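Laminin subunit ALPHA-1 (Mus musculus, PDB 2JD4) forms the C-terminal LG4-5 domain pair of the laminin alpha1 chain, a metal-binding part of a basement membrane protein that probably helps tie laminin to the cell surface. Local coordinates at residues Gly249-Asp254 / Leu258-Asn263; Ala167-Ile172 / Leu179-Pro184; Ser361-Arg366 / Phe374-Pro379. The protein carries 4 engineered substitutions. All blocks are in the same frame, centred on the assembly; numbering follows the deposited sequence.

Interaction 1: residues Gly249-Asp254 / Leu258-Asn263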
loop_
_atom_site.group_PDB
_atom_site.type_symbol
_atom_site.label_atom_id
_atom_site.label_comp_id
_atom_site.label_asym_id
_atom_site.label_seq_id
_atom_site.Cartn_x
_atom_site.Cartn_y
_atom_site.Cartn_z
ATOM N N GLY A 249 -15.296 -11.940 12.543
ATOM C CA GLY A 249 -15.648 -11.256 11.308
ATOM C C GLY A 249 -16.131 -9.831 11.514
ATOM O O GLY A 249 -16.697 -9.506 12.556
ATOM N N LEU A 250 -15.893 -8.983 10.512
ATOM C CA LEU A 250 -16.303 -7.581 10.535
ATOM C C LEU A 250 -16.951 -7.326 9.171
ATOM O O LEU A 250 -16.334 -7.577 8.133
ATOM C CB LEU A 250 -15.075 -6.684 10.711
ATOM C CG LEU A 250 -15.250 -5.296 11.328
ATOM C CD1 LEU A 250 -15.719 -5.435 12.770
ATOM C CD2 LEU A 250 -13.919 -4.544 11.284
ATOM N N GLU A 251 -18.186 -6.837 9.169
ATOM C CA GLU A 251 -18.899 -6.597 7.918
ATOM C C GLU A 251 -19.954 -5.503 8.017
ATOM O O GLU A 251 -20.408 -5.150 9.108
ATOM C CB GLU A 251 -19.575 -7.895 7.453
ATOM C CG GLU A 251 -20.232 -8.671 8.590
ATOM C CD GLU A 251 -21.053 -9.880 8.135
ATOM O OE1 GLU A 251 -20.754 -10.477 7.076
ATOM O OE2 GLU A 251 -21.998 -10.249 8.864
ATOM N N ILE A 252 -20.328 -4.969 6.857
ATOM C CA ILE A 252 -21.352 -3.936 6.759
ATOM C C ILE A 252 -22.558 -4.601 6.093
ATOM O O ILE A 252 -22.461 -5.071 4.964
ATOM C CB ILE A 252 -20.888 -2.749 5.868
ATOM C CG1 ILE A 252 -19.637 -2.096 6.466
ATOM C CG2 ILE A 252 -22.000 -1.729 5.746
ATOM C CD1 ILE A 252 -19.122 -0.909 5.662
ATOM N N VAL A 253 -23.680 -4.656 6.802
ATOM C CA VAL A 253 -24.897 -5.262 6.269
ATOM C C VAL A 253 -26.070 -4.304 6.465
ATOM O O VAL A 253 -26.438 -3.981 7.594
ATOM C CB VAL A 253 -25.213 -6.601 6.983
ATOM C CG1 VAL A 253 -26.524 -7.181 6.464
ATOM C CG2 VAL A 253 -24.074 -7.586 6.757
ATOM N N ASP A 254 -26.636 -3.842 5.355
ATOM C CA ASP A 254 -27.766 -2.918 5.373
ATOM C C ASP A 254 -27.496 -1.631 6.145
ATOM O O ASP A 254 -28.350 -1.157 6.898
ATOM C CB ASP A 254 -29.004 -3.612 5.946
ATOM C CG ASP A 254 -29.437 -4.803 5.116
ATOM O OD1 ASP A 254 -29.556 -4.657 3.879
ATOM O OD2 ASP A 254 -29.662 -5.885 5.700
ATOM N N LEU A 258 -21.298 -4.928 11.810
ATOM C CA LEU A 258 -21.387 -6.082 12.696
ATOM C C LEU A 258 -20.008 -6.671 12.969
ATOM O O LEU A 258 -19.182 -6.810 12.059
ATOM C CB LEU A 258 -22.269 -7.165 12.074
ATOM C CG LEU A 258 -23.635 -6.749 11.528
ATOM C CD1 LEU A 258 -24.353 -7.971 10.960
ATOM C CD2 LEU A 258 -24.459 -6.104 12.634
ATOM N N PHE A 259 -19.774 -7.011 14.233
ATOM C CA PHE A 259 -18.523 -7.605 14.682
ATOM C C PHE A 259 -18.899 -8.936 15.338
ATOM O O PHE A 259 -19.439 -8.952 16.443
ATOM C CB PHE A 259 -17.846 -6.664 15.689
ATOM C CG PHE A 259 -16.577 -7.203 16.297
ATOM C CD1 PHE A 259 -15.707 -7.998 15.562
ATOM C CD2 PHE A 259 -16.223 -6.854 17.596
ATOM C CE1 PHE A 259 -14.503 -8.435 16.109
ATOM C CE2 PHE A 259 -15.020 -7.283 18.157
ATOM C CZ PHE A 259 -14.157 -8.075 17.412
ATOM N N HIS A 260 -18.642 -10.041 14.636
ATOM C CA HIS A 260 -18.964 -11.379 15.138
ATOM C C HIS A 260 -17.731 -12.071 15.687
ATOM O O HIS A 260 -16.631 -11.914 15.163
ATOM C CB HIS A 260 -19.518 -12.269 14.025
ATOM C CG HIS A 260 -20.648 -11.664 13.254
ATOM N ND1 HIS A 260 -21.891 -11.442 13.803
ATOM C CD2 HIS A 260 -20.723 -11.252 11.966
ATOM C CE1 HIS A 260 -22.686 -10.918 12.887
ATOM N NE2 HIS A 260 -22.000 -10.792 11.763
ATOM N N VAL A 261 -17.924 -12.866 16.729
ATOM C CA VAL A 261 -16.829 -13.608 17.325
ATOM C C VAL A 261 -17.352 -14.959 17.805
ATOM O O VAL A 261 -18.461 -15.045 18.331
ATOM C CB VAL A 261 -16.230 -12.841 18.524
ATOM C CG1 VAL A 261 -15.308 -13.746 19.324
ATOM C CG2 VAL A 261 -15.460 -11.625 18.026
ATOM N N ASN A 262 -16.567 -16.012 17.600
ATOM C CA ASN A 262 -16.962 -17.345 18.051
ATOM C C ASN A 262 -15.755 -18.054 18.644
ATOM O O ASN A 262 -14.805 -18.386 17.932
ATOM C CB ASN A 262 -17.526 -18.180 16.900
ATOM C CG ASN A 262 -18.214 -19.443 17.388
ATOM O OD1 ASN A 262 -17.680 -20.158 18.235
ATOM N ND2 ASN A 262 -19.402 -19.726 16.855
ATOM N N ASN A 263 -15.802 -18.282 19.952
ATOM C CA ASN A 263 -14.716 -18.941 20.668
ATOM C C ASN A 263 -14.965 -20.438 20.839
ATOM O O ASN A 263 -14.336 -21.096 21.672
ATOM C CB ASN A 263 -14.532 -18.278 22.033
ATOM C CG ASN A 263 -14.251 -16.789 21.921
ATOM O OD1 ASN A 263 -13.325 -16.376 21.225
ATOM N ND2 ASN A 263 -15.049 -15.977 22.607
#

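Interaction 2: residues Ala167-Ile172 / Leu179-Pro184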
loop_
_atom_site.group_PDB
_atom_site.type_symbol
_atom_site.label_atom_id
_atom_site.label_comp_id
_atom_site.label_asym_id
_atom_site.label_seq_id
_atom_site.Cartn_x
_atom_site.Cartn_y
_atom_site.Cartn_z
ATOM N N ALA A 167 3.340 4.680 -5.365
ATOM C CA ALA A 167 3.257 6.032 -5.901
ATOM C C ALA A 167 3.091 6.039 -7.411
ATOM O O ALA A 167 3.324 5.031 -8.077
ATOM C CB ALA A 167 4.526 6.815 -5.532
ATOM N N CYS A 168 2.701 7.199 -7.930
ATOM C CA CYS A 168 2.537 7.406 -9.360
ATOM C C CYS A 168 3.796 8.118 -9.827
ATOM O O CYS A 168 4.244 9.074 -9.195
ATOM C CB CYS A 168 1.326 8.294 -9.643
ATOM S SG CYS A 168 1.056 8.562 -11.426
ATOM N N ILE A 169 4.372 7.652 -10.926
ATOM C CA ILE A 169 5.575 8.274 -11.454
ATOM C C ILE A 169 5.346 8.689 -12.903
ATOM O O ILE A 169 4.845 7.911 -13.708
ATOM C CB ILE A 169 6.779 7.315 -11.386
ATOM C CG1 ILE A 169 7.049 6.916 -9.933
ATOM C CG2 ILE A 169 8.019 8.002 -11.949
ATOM C CD1 ILE A 169 8.211 5.936 -9.771
ATOM N N GLY A 170 5.696 9.929 -13.218
ATOM C CA GLY A 170 5.520 10.418 -14.567
ATOM C C GLY A 170 6.740 10.102 -15.409
ATOM O O GLY A 170 7.307 9.011 -15.322
ATOM N N GLU A 171 7.160 11.073 -16.210
ATOM C CA GLU A 171 8.311 10.893 -17.080
ATOM C C GLU A 171 9.618 10.919 -16.278
ATOM O O GLU A 171 9.690 11.513 -15.206
ATOM C CB GLU A 171 8.336 11.998 -18.147
ATOM C CG GLU A 171 7.085 12.078 -19.033
ATOM C CD GLU A 171 6.753 10.767 -19.722
ATOM O OE1 GLU A 171 7.689 10.012 -20.061
ATOM O OE2 GLU A 171 5.552 10.491 -19.941
ATOM N N ILE A 172 10.646 10.269 -16.810
ATOM C CA ILE A 172 11.949 10.232 -16.156
ATOM C C ILE A 172 13.065 10.442 -17.177
ATOM O O ILE A 172 13.019 9.915 -18.294
ATOM C CB ILE A 172 12.158 8.892 -15.399
ATOM C CG1 ILE A 172 13.581 8.820 -14.835
ATOM C CG2 ILE A 172 11.859 7.718 -16.319
ATOM C CD1 ILE A 172 13.869 7.558 -14.015
ATOM N N LEU A 179 13.500 8.798 -20.988
ATOM C CA LEU A 179 13.367 7.361 -21.236
ATOM C C LEU A 179 11.963 7.025 -21.745
ATOM O O LEU A 179 10.976 7.623 -21.314
ATOM C CB LEU A 179 13.663 6.578 -19.950
ATOM C CG LEU A 179 15.065 5.983 -19.735
ATOM C CD1 LEU A 179 16.138 6.935 -20.222
ATOM C CD2 LEU A 179 15.256 5.651 -18.258
ATOM N N ASP A 180 11.865 6.079 -22.672
ATOM C CA ASP A 180 10.550 5.710 -23.190
ATOM C C ASP A 180 9.947 4.664 -22.262
ATOM O O ASP A 180 10.220 3.482 -22.403
ATOM C CB ASP A 180 10.658 5.140 -24.606
ATOM C CG ASP A 180 9.345 5.229 -25.370
ATOM O OD1 ASP A 180 8.275 5.004 -24.756
ATOM O OD2 ASP A 180 9.384 5.521 -26.587
ATOM N N LYS A 181 9.132 5.105 -21.311
ATOM C CA LYS A 181 8.516 4.186 -20.359
ATOM C C LYS A 181 7.493 3.283 -21.020
ATOM O O LYS A 181 7.080 2.284 -20.435
ATOM C CB LYS A 181 7.839 4.958 -19.230
ATOM C CG LYS A 181 8.783 5.801 -18.400
ATOM C CD LYS A 181 8.005 6.648 -17.414
ATOM C CE LYS A 181 7.337 5.794 -16.360
ATOM N NZ LYS A 181 6.263 6.558 -15.660
ATOM N N ASP A 182 7.093 3.638 -22.238
ATOM C CA ASP A 182 6.112 2.864 -22.987
ATOM C C ASP A 182 6.720 1.627 -23.628
ATOM O O ASP A 182 5.994 0.754 -24.102
ATOM C CB ASP A 182 5.473 3.724 -24.082
ATOM C CG ASP A 182 4.668 4.874 -23.521
ATOM O OD1 ASP A 182 3.753 4.618 -22.710
ATOM O OD2 ASP A 182 4.949 6.035 -23.895
ATOM N N ARG A 183 8.048 1.549 -23.645
ATOM C CA ARG A 183 8.727 0.403 -24.236
ATOM C C ARG A 183 9.694 -0.299 -23.275
ATOM O O ARG A 183 10.895 -0.397 -23.537
ATOM C CB ARG A 183 9.461 0.836 -25.506
ATOM C CG ARG A 183 8.513 1.324 -26.588
ATOM C CD ARG A 183 9.163 1.331 -27.957
ATOM N NE ARG A 183 10.245 2.301 -28.062
ATOM C CZ ARG A 183 10.936 2.519 -29.174
ATOM N NH1 ARG A 183 10.654 1.834 -30.275
ATOM N NH2 ARG A 183 11.913 3.417 -29.186
ATOM N N PRO A 184 9.170 -0.807 -22.152
ATOM C CA PRO A 184 9.992 -1.500 -21.154
ATOM C C PRO A 184 10.467 -2.872 -21.624
ATOM O O PRO A 184 9.819 -3.509 -22.456
ATOM C CB PRO A 184 9.057 -1.595 -19.953
ATOM C CG PRO A 184 7.712 -1.758 -20.599
ATOM C CD PRO A 184 7.764 -0.726 -21.709
HETATM O O HOH W 1 10.044 8.944 -19.184
HETATM O O HOH W 2 7.581 7.580 -21.864
#

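Interaction 3: residues Ser361-Arg366 / Phe374-Pro379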
loop_
_atom_site.group_PDB
_atom_site.type_symbol
_atom_site.label_atom_id
_atom_site.label_comp_id
_atom_site.label_asym_id
_atom_site.label_seq_id
_atom_site.Cartn_x
_atom_site.Cartn_y
_atom_site.Cartn_z
ATOM N N SER A 361 0.500 -2.774 11.582
ATOM C CA SER A 361 -0.314 -2.335 10.455
ATOM C C SER A 361 -0.160 -3.270 9.257
ATOM O O SER A 361 0.948 -3.652 8.884
ATOM C CB SER A 361 0.047 -0.894 10.070
ATOM O OG SER A 361 1.445 -0.724 9.945
ATOM N N LEU A 362 -1.291 -3.637 8.665
ATOM C CA LEU A 362 -1.322 -4.546 7.530
ATOM C C LEU A 362 -1.123 -3.827 6.204
ATOM O O LEU A 362 -1.848 -2.892 5.880
ATOM C CB LEU A 362 -2.654 -5.299 7.505
ATOM C CG LEU A 362 -3.103 -5.941 8.821
ATOM C CD1 LEU A 362 -4.424 -6.657 8.593
ATOM C CD2 LEU A 362 -2.044 -6.912 9.330
ATOM N N ASP A 363 -0.144 -4.286 5.437
ATOM C CA ASP A 363 0.167 -3.705 4.140
ATOM C C ASP A 363 -0.452 -4.586 3.062
ATOM O O ASP A 363 0.048 -5.663 2.767
ATOM C CB ASP A 363 1.689 -3.638 3.966
ATOM C CG ASP A 363 2.109 -3.057 2.627
ATOM O OD1 ASP A 363 1.241 -2.609 1.852
ATOM O OD2 ASP A 363 3.328 -3.053 2.358
ATOM N N LEU A 364 -1.543 -4.115 2.475
ATOM C CA LEU A 364 -2.244 -4.878 1.444
ATOM C C LEU A 364 -1.407 -5.193 0.197
ATOM O O LEU A 364 -1.767 -6.074 -0.582
ATOM C CB LEU A 364 -3.530 -4.144 1.054
ATOM C CG LEU A 364 -4.546 -3.990 2.194
ATOM C CD1 LEU A 364 -5.682 -3.088 1.763
ATOM C CD2 LEU A 364 -5.082 -5.353 2.597
ATOM N N SER A 365 -0.295 -4.488 -0.005
ATOM C CA SER A 365 0.536 -4.777 -1.173
ATOM C C SER A 365 1.242 -6.129 -1.014
ATOM O O SER A 365 1.807 -6.663 -1.972
ATOM C CB SER A 365 1.575 -3.669 -1.390
ATOM O OG SER A 365 2.486 -3.599 -0.310
ATOM N N ARG A 366 1.184 -6.687 0.195
ATOM C CA ARG A 366 1.829 -7.968 0.497
ATOM C C ARG A 366 0.883 -9.161 0.387
ATOM O O ARG A 366 1.262 -10.282 0.716
ATOM C CB ARG A 366 2.408 -7.945 1.915
ATOM C CG ARG A 366 3.357 -6.794 2.198
ATOM C CD ARG A 366 3.771 -6.801 3.661
ATOM N NE ARG A 366 4.430 -8.051 4.027
ATOM C CZ ARG A 366 4.672 -8.433 5.277
ATOM N NH1 ARG A 366 4.306 -7.664 6.295
ATOM N NH2 ARG A 366 5.280 -9.589 5.511
ATOM N N PHE A 374 -6.790 -2.783 -5.277
ATOM C CA PHE A 374 -5.636 -2.009 -5.728
ATOM C C PHE A 374 -4.971 -1.275 -4.559
ATOM O O PHE A 374 -5.191 -0.091 -4.336
ATOM C CB PHE A 374 -6.108 -1.032 -6.813
ATOM C CG PHE A 374 -6.931 -1.696 -7.898
ATOM C CD1 PHE A 374 -8.283 -1.972 -7.694
ATOM C CD2 PHE A 374 -6.347 -2.093 -9.088
ATOM C CE1 PHE A 374 -9.033 -2.637 -8.663
ATOM C CE2 PHE A 374 -7.086 -2.763 -10.066
ATOM C CZ PHE A 374 -8.433 -3.034 -9.851
ATOM N N PRO A 375 -4.123 -1.987 -3.803
ATOM C CA PRO A 375 -3.434 -1.411 -2.646
ATOM C C PRO A 375 -2.749 -0.073 -2.834
ATOM O O PRO A 375 -1.958 0.109 -3.761
ATOM C CB PRO A 375 -2.462 -2.519 -2.216
ATOM C CG PRO A 375 -2.298 -3.350 -3.422
ATOM C CD PRO A 375 -3.649 -3.354 -4.074
ATOM N N HIS A 376 -3.097 0.857 -1.947
ATOM C CA HIS A 376 -2.530 2.199 -1.909
ATOM C C HIS A 376 -3.018 3.156 -2.991
ATOM O O HIS A 376 -2.640 4.329 -2.993
ATOM C CB HIS A 376 -0.994 2.113 -1.926
ATOM C CG HIS A 376 -0.427 1.272 -0.818
ATOM N ND1 HIS A 376 -0.585 1.589 0.513
ATOM C CD2 HIS A 376 0.280 0.118 -0.847
ATOM C CE1 HIS A 376 -0.001 0.665 1.258
ATOM N NE2 HIS A 376 0.532 -0.239 0.457
ATOM N N SER A 377 -3.858 2.669 -3.900
ATOM C CA SER A 377 -4.404 3.519 -4.953
ATOM C C SER A 377 -5.914 3.664 -4.752
ATOM O O SER A 377 -6.658 2.703 -4.936
ATOM C CB SER A 377 -4.098 2.915 -6.328
ATOM O OG SER A 377 -4.549 3.759 -7.377
ATOM N N CYS A 378 -6.350 4.861 -4.353
ATOM C CA CYS A 378 -7.770 5.162 -4.113
ATOM C C CYS A 378 -8.125 6.448 -4.869
ATOM O O CYS A 378 -7.461 7.481 -4.710
ATOM C CB CYS A 378 -8.030 5.326 -2.607
ATOM S SG CYS A 378 -9.721 5.861 -2.170
ATOM N N PRO A 379 -9.180 6.402 -5.704
ATOM C CA PRO A 379 -9.640 7.538 -6.513
ATOM C C PRO A 379 -10.416 8.640 -5.799
ATOM O O PRO A 379 -10.927 8.452 -4.698
ATOM C CB PRO A 379 -10.498 6.866 -7.573
ATOM C CG PRO A 379 -11.197 5.811 -6.764
ATOM C CD PRO A 379 -10.062 5.234 -5.908
#

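Interaction 1: residues Gly249-Asp254 / Leu258-Asn263
Two first torsions bring Glu-251 and His-260 together across the strands 249-253 and 258-262. In Glu-251, chi1 of 42° sets CG between the backbone N and the carbonyl carbon, and the chain runs on extended from there. In His-260, chi1 of -51° keeps CG beside its own N and anti to the carbonyl carbon. The two side chains then cross at about a right angle. NE2 of His-260 donates to OE2 of Glu-251 over 2.9 Å. The acceptor lies close to the imidazole plane, at the ring edge, but the N-H comes from above the carboxylate plane. The bond is bent, 144° at the hydrogen. Both polar ends have further partners: OE2 also bonds to Ser-339 OG, OE1 takes the backbone N of Ser-340, and ND1 of His-260 bonds to Thr-269 OG1. The ring is thus held at both nitrogens, which fixes its rotation. Next to this pair, CD1 of Leu-258 lies 3.9 Å from OE2 of Glu-251 and 4.2 Å from CG2 of Val-253.

The other face carries Leu-250 and Phe-259, a non-hydrogen-bonded pair. CD1 of Leu-250 lies 3.8 Å from CD1 of Phe-259, approaching the ring obliquely. Leu-288 and Ala-290 of strand 286-293 pack against this face. Four backbone bonds join the strands. Gly-249 and His-260 exchange two, both of 2.9 Å between N and O. Glu-251 and Leu-258 exchange the others, and N of Leu-258 reaches O of Glu-251 almost straight. CA of Leu-250 also makes a CA-H...O contact with O of Leu-258. This is an antiparallel beta hairpin, with an apolar face and a mixed face that holds the histidine-carboxylate bond, in the beta sandwich of the second laminin G domain.

Interaction 2: residues Ala167-Ile172 / Leu179-Pro184
The Lys-181 side chain reaches across to strand 167-172 and crosses Ile-172 at about a right angle. Its CD passes 4.1 Å from CG2 of Ile-172. The chain bends about the CG-CD bond (chi3 67°) and so brings NZ to the backbone. NZ bonds to O of Gly-170 over 2.7 Å, from above the carbonyl plane. It also lies 2.8 Å from O of Ile-169. With an alanine here, the carbonyl of Gly-170 would probably lose this donor, and a gap would open beside Ile-172. The backbones meet once, where N of Leu-179 gives a nearly straight bond of 3.0 Å to O of Ile-172. CB of Leu-179 rests against CG2 of Ile-172. Two waters fill in the polar side. One accepts from N of Ile-172 and lies within hydrogen-bonding distance of OE1 of Glu-171 and O of Leu-179; the other joins the same OE1 to N of Lys-181. The loop then folds into a type I turn, Asp-180 to Arg-183. Strand 167-174 pairs with strand 44-53, whose Val-47 and Leu-49 touch Ile-172. Leu-146 of strand 143-146 meets both Ile-172 and Lys-181, and Leu-32 and Leu-34 of strand 31-35 lie against Lys-181 and Leu-179.

Interaction 3: residues Ser361-Arg366 / Phe374-Pro379
His-376 gives its NE2 proton to OD1 of Asp-363, a His-carboxylate hydrogen bond of 2.8 Å to the oxygen that also closes an Asx turn. The bond arrives on the syn side of the carboxylate, though 32° out of its plane. The acceptor sits at the imidazole edge, and the two flat groups are turned 57° apart. Asp-363 reaches this place with CG anti to its own N (chi1 179°). The same OD1 also takes N of Ser-365 at 3.1 Å, the bond of the Asx turn, and OG of Ser-365. Three donors therefore grip one oxygen, and they probably stabilise its negative charge. Beside them Pro-375 lays CB against CB of Leu-364, 3.8 Å away, and against N of Ser-365.

Further out, backbone turns set these groups. Residues 364-366 form a short 3-10 segment, and Phe-374 to Ser-377 make a type II turn with His-376 near its middle. The backbone N of His-376 bonds to Thr-201 OG1. Leu-364 packs on Phe-203 and Leu-211 of the neighbouring strands, while Gln-28, from the N-terminal part of the chain, touches Asp-363. Within the Asx turn, OG of Ser-365 lies 2.7 Å from OD1 of Asp-363.

The three contacts are in series along the chain and share no strand or loop. All are largely buried. Interactions 1 and 2 lie on opposite sides of the chain's centre, in the second and first laminin G domains, with centres about 43 Å apart. The centre of interaction 3 lies about 3 Å from that of the chain. Interaction 1 is a regular strand pair with four backbone bonds. Interaction 2 joins a strand to a loop through one backbone bond, a lysine and waters, with an exposed glutamate at its margin. Interaction 3 joins two turns with no backbone-to-backbone hydrogen bond, through a side-chain bond and proline packing. Interactions 1 and 3 both use a histidine-carboxylate bond; interaction 2 instead sets a lysine amino group, probably charged, on a backbone carbonyl.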